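Local coordinates for predicted flavin-nucleotide-binding protein from COG3576 family structurally related to pyridoxine 5'-phosphate oxidase (Lactobacillus delbrueckii subsp. bulgaricus, PDB 2HTD), which probably binds a flavin nucleotide and is a putative oxidoreductase related to pyridoxamine 5'-phosphate oxidase, its substrate not being established, at residues Leu68-Lys73 / Val131-Glu136. Residues are numbered along the deposited sequence; the frame is centred on the assembly and turned at random.
With SO4 (sulfate ion), chain I.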
ATOM      1  N   LEU B  68      -6.928 -15.214   2.420  1.00 11.73           N
ATOM      2  CA  LEU B  68      -7.723 -14.229   1.749  1.00 14.43           C
ATOM      3  C   LEU B  68      -7.828 -14.567   0.284  1.00 10.84           C
ATOM      4  O   LEU B  68      -7.124 -15.434  -0.202  1.00 12.55           O
ATOM      5  CB  LEU B  68      -7.096 -12.840   1.886  1.00 14.71           C
ATOM      6  CG  LEU B  68      -6.770 -12.434   3.340  1.00 16.01           C
ATOM      7  CD1 LEU B  68      -5.801 -11.260   3.349  1.00 23.15           C
ATOM      8  CD2 LEU B  68      -8.016 -12.105   4.088  1.00 23.79           C
ATOM      9  N   GLN B  69      -8.711 -13.870  -0.413  1.00 12.89           N
ATOM     10  CA  GLN B  69      -8.906 -14.089  -1.833  1.00 12.74           C
ATOM     11  C   GLN B  69      -9.379 -12.825  -2.518  1.00 14.12           C
ATOM     12  O   GLN B  69     -10.178 -12.081  -1.944  1.00 12.58           O
ATOM     13  CB  GLN B  69      -9.934 -15.217  -2.020  1.00 11.59           C
ATOM     14  CG  GLN B  69     -10.227 -15.560  -3.473  1.00 13.80           C
ATOM     15  CD  GLN B  69     -11.249 -16.645  -3.583  1.00 13.55           C
ATOM     16  OE1 GLN B  69     -12.454 -16.391  -3.537  1.00 14.63           O
ATOM     17  NE2 GLN B  69     -10.785 -17.880  -3.736  1.00 12.87           N
ATOM     18  N   TYR B  70      -8.939 -12.573  -3.750  1.00 11.15           N
ATOM     19  CA  TYR B  70      -9.477 -11.492  -4.534  1.00 12.96           C
ATOM     20  C   TYR B  70      -9.496 -11.846  -6.010  1.00 13.94           C
ATOM     21  O   TYR B  70      -8.902 -12.847  -6.419  1.00 13.68           O
ATOM     22  CB  TYR B  70      -8.696 -10.199  -4.301  1.00 14.64           C
ATOM     23  CG  TYR B  70      -7.290 -10.153  -4.884  1.00 15.27           C
ATOM     24  CD1 TYR B  70      -6.229 -10.629  -4.161  1.00 19.68           C
ATOM     25  CD2 TYR B  70      -7.048  -9.584  -6.120  1.00 16.92           C
ATOM     26  CE1 TYR B  70      -4.958 -10.581  -4.661  1.00 18.29           C
ATOM     27  CE2 TYR B  70      -5.767  -9.535  -6.651  1.00 17.78           C
ATOM     28  CZ  TYR B  70      -4.733 -10.027  -5.914  1.00 20.00           C
ATOM     29  OH  TYR B  70      -3.428  -9.982  -6.364  1.00 25.15           O
ATOM     30  N   LEU B  71     -10.205 -11.038  -6.798  1.00 13.41           N
ATOM     31  CA  LEU B  71     -10.259 -11.210  -8.224  1.00 14.33           C
ATOM     32  C   LEU B  71      -9.274 -10.284  -8.880  1.00 17.07           C
ATOM     33  O   LEU B  71      -9.201  -9.096  -8.562  1.00 18.08           O
ATOM     34  CB  LEU B  71     -11.667 -10.915  -8.743  1.00 13.68           C
ATOM     35  CG  LEU B  71     -12.778 -11.692  -8.050  1.00 13.62           C
ATOM     36  CD1 LEU B  71     -14.165 -11.346  -8.634  1.00 14.15           C
ATOM     37  CD2 LEU B  71     -12.546 -13.222  -8.068  1.00 17.82           C
ATOM     38  N   GLU B  72      -8.501 -10.839  -9.812  1.00 16.31           N
ATOM     39  CA  GLU B  72      -7.606 -10.044 -10.608  1.00 16.56           C
ATOM     40  C   GLU B  72      -8.256  -9.823 -11.961  1.00 16.43           C
ATOM     41  O   GLU B  72      -8.313 -10.730 -12.801  1.00 15.09           O
ATOM     42  CB  GLU B  72      -6.250 -10.727 -10.743  1.00 16.16           C
ATOM     43  CG  GLU B  72      -5.241  -9.916 -11.537  1.00 20.21           C
ATOM     44  CD  GLU B  72      -5.011  -8.519 -10.960  1.00 23.40           C
ATOM     45  OE1 GLU B  72      -4.702  -8.422  -9.748  1.00 24.28           O
ATOM     46  OE2 GLU B  72      -5.139  -7.518 -11.700  1.00 26.79           O
ATOM     47  N   LYS B  73      -8.770  -8.613 -12.140  1.00 18.87           N
ATOM     48  CA  LYS B  73      -9.517  -8.240 -13.343  1.00 18.36           C
ATOM     49  C   LYS B  73      -8.653  -7.498 -14.342  1.00 20.92           C
ATOM     50  O   LYS B  73      -8.827  -7.656 -15.519  1.00 21.60           O
ATOM     51  CB  LYS B  73     -10.723  -7.335 -12.988  1.00 17.39           C
ATOM     52  CG  LYS B  73     -11.678  -7.903 -11.906  1.00 18.59           C
ATOM     53  CD  LYS B  73     -12.714  -6.855 -11.476  1.00 20.58           C
ATOM     54  CE  LYS B  73     -13.541  -7.302 -10.279  1.00 23.57           C
ATOM     55  NZ  LYS B  73     -14.454  -6.186  -9.776  1.00 20.76           N
ATOM     56  N   VAL B 131      -7.034 -14.935  -7.193  1.00 16.08           N
ATOM     57  CA  VAL B 131      -5.801 -14.969  -6.436  1.00 13.82           C
ATOM     58  C   VAL B 131      -6.118 -15.284  -4.986  1.00 13.15           C
ATOM     59  O   VAL B 131      -6.826 -14.548  -4.346  1.00 14.12           O
ATOM     60  CB  VAL B 131      -5.053 -13.667  -6.502  1.00 15.25           C
ATOM     61  CG1 VAL B 131      -3.695 -13.814  -5.744  1.00 13.13           C
ATOM     62  CG2 VAL B 131      -4.881 -13.218  -7.948  1.00 14.30           C
ATOM     63  N   ASN B 132      -5.584 -16.391  -4.495  1.00 13.72           N
ATOM     64  CA  ASN B 132      -5.668 -16.742  -3.088  1.00 13.91           C
ATOM     65  C   ASN B 132      -4.387 -16.283  -2.404  1.00 14.36           C
ATOM     66  O   ASN B 132      -3.314 -16.363  -2.972  1.00 15.54           O
ATOM     67  CB  ASN B 132      -5.836 -18.244  -2.911  1.00 15.85           C
ATOM     68  CG  ASN B 132      -7.281 -18.717  -3.155  1.00 16.37           C
ATOM     69  OD1 ASN B 132      -7.993 -18.157  -3.933  1.00 18.70           O
ATOM     70  ND2 ASN B 132      -7.670 -19.778  -2.500  1.00 14.46           N
ATOM     71  N   LEU B 133      -4.504 -15.870  -1.147  1.00 15.34           N
ATOM     72  CA  LEU B 133      -3.379 -15.297  -0.423  1.00 13.57           C
ATOM     73  C   LEU B 133      -3.255 -16.061   0.869  1.00 13.70           C
ATOM     74  O   LEU B 133      -4.196 -16.089   1.661  1.00 15.94           O
ATOM     75  CB  LEU B 133      -3.623 -13.818  -0.180  1.00 16.60           C
ATOM     76  CG  LEU B 133      -3.640 -12.900  -1.397  1.00 18.66           C
ATOM     77  CD1 LEU B 133      -4.137 -11.528  -0.997  1.00 20.30           C
ATOM     78  CD2 LEU B 133      -2.267 -12.826  -1.971  1.00 14.66           C
ATOM     79  N   ASN B 134      -2.093 -16.654   1.075  1.00 12.49           N
ATOM     80  CA  ASN B 134      -1.790 -17.444   2.243  1.00 15.27           C
ATOM     81  C   ASN B 134      -1.015 -16.568   3.194  1.00 12.42           C
ATOM     82  O   ASN B 134       0.134 -16.192   2.944  1.00 12.05           O
ATOM     83  CB  ASN B 134      -0.955 -18.680   1.898  1.00 16.59           C
ATOM     84  CG  ASN B 134      -1.486 -19.449   0.689  1.00 23.45           C
ATOM     85  OD1 ASN B 134      -2.695 -19.527   0.459  1.00 32.47           O
ATOM     86  ND2 ASN B 134      -0.571 -19.996  -0.106  1.00 28.53           N
ATOM     87  N   ILE B 135      -1.664 -16.221   4.292  1.00 15.43           N
ATOM     88  CA  ILE B 135      -1.075 -15.341   5.251  1.00 14.17           C
ATOM     89  C   ILE B 135       0.119 -15.999   5.915  1.00 13.59           C
ATOM     90  O   ILE B 135       0.037 -17.141   6.416  1.00 15.42           O
ATOM     91  CB  ILE B 135      -2.116 -14.920   6.322  1.00 12.23           C
ATOM     92  CG1 ILE B 135      -3.217 -14.091   5.638  1.00 16.32           C
ATOM     93  CG2 ILE B 135      -1.426 -14.109   7.415  1.00 12.70           C
ATOM     94  CD1 ILE B 135      -4.383 -13.732   6.518  1.00 14.85           C
ATOM     95  N   GLU B 136       1.240 -15.300   5.885  1.00 13.54           N
ATOM     96  CA  GLU B 136       2.461 -15.717   6.562  1.00 15.30           C
ATOM     97  C   GLU B 136       2.648 -15.022   7.897  1.00 14.71           C
ATOM     98  O   GLU B 136       3.151 -15.617   8.852  1.00 12.94           O
ATOM     99  CB  GLU B 136       3.682 -15.380   5.704  1.00 16.02           C
ATOM    100  CG  GLU B 136       3.820 -16.176   4.458  1.00 24.38           C
ATOM    101  CD  GLU B 136       5.190 -15.947   3.797  1.00 24.88           C
ATOM    102  OE1 GLU B 136       5.802 -14.867   4.020  1.00 36.49           O
ATOM    103  OE2 GLU B 136       5.663 -16.866   3.098  1.00 42.20           O
TER
HETATM  104  S   SO4 I 123     -11.043  -4.879  -7.849  1.00 30.52           S
HETATM  105  O1  SO4 I 123     -12.509  -4.892  -8.008  1.00 33.80           O
HETATM  106  O2  SO4 I 123     -10.382  -4.904  -9.178  1.00 32.54           O
HETATM  107  O3  SO4 I 123     -10.619  -3.547  -7.343  1.00 28.42           O
HETATM  108  O4  SO4 I 123     -10.601  -5.985  -6.987  1.00 35.59           O
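Leu68-Glu72 and Val131-Glu136 pair as antiparallel neighbours in the beta-sheet of a pyridoxamine 5'-phosphate oxidase-like fold. Leu68 faces Leu133 and Tyr70 faces Val131 as hydrogen-bonded pairs. Gln69 and Asn132 form the non-hydrogen-bonded pair between them. Tyr70 N bonds Val131 O at 3.0 Å, and Val131 N returns to Tyr70 O at 2.9 Å. Leu68 and Leu133 are joined in the same way, N to O in both directions.

The side chains of Gln69 and Asn132 run alongside each other on one face of the sheet. Gln69 CG is anti to the backbone N (chi1 -180°) and the chain stays extended, which carries the amide out beside Asn132. Gln69 NE2 donates to Asn132 OD1 at 2.8 Å. The bond is nearly straight, 173° at the hydrogen, and the acceptor lies in the Gln69 amide plane. The two amides are twisted 49° apart. Asn132 ND2 bonds Tyr115 OH, so this amide is held at both ends.

Tyr70, Val131, Leu68 and Leu133 occupy the other face. Val131 CB sits over one face of the Tyr70 ring, 3.9 Å from its centroid, in a CH-pi contact. Leu133 CD1 meets the ring edge, 3.9 Å from Tyr70 CE1. Tyr70 OH is buried with no polar partner in the model. With the ring cut back to an alanine, Val131 and Leu133 would probably lose their ring contact and a gap would open beside them. Leu68 CG touches Ile135 CD1 at 4.2 Å.

Glu72 turns its carboxylate to Lys57 and to the backbone N of Lys75. Strand 67-72 lies between strands 61-64 and 129-139, and strand 99-110 flanks 129-139 beyond. Leu68 and Leu133 also pack on Leu90 of strand 88-94.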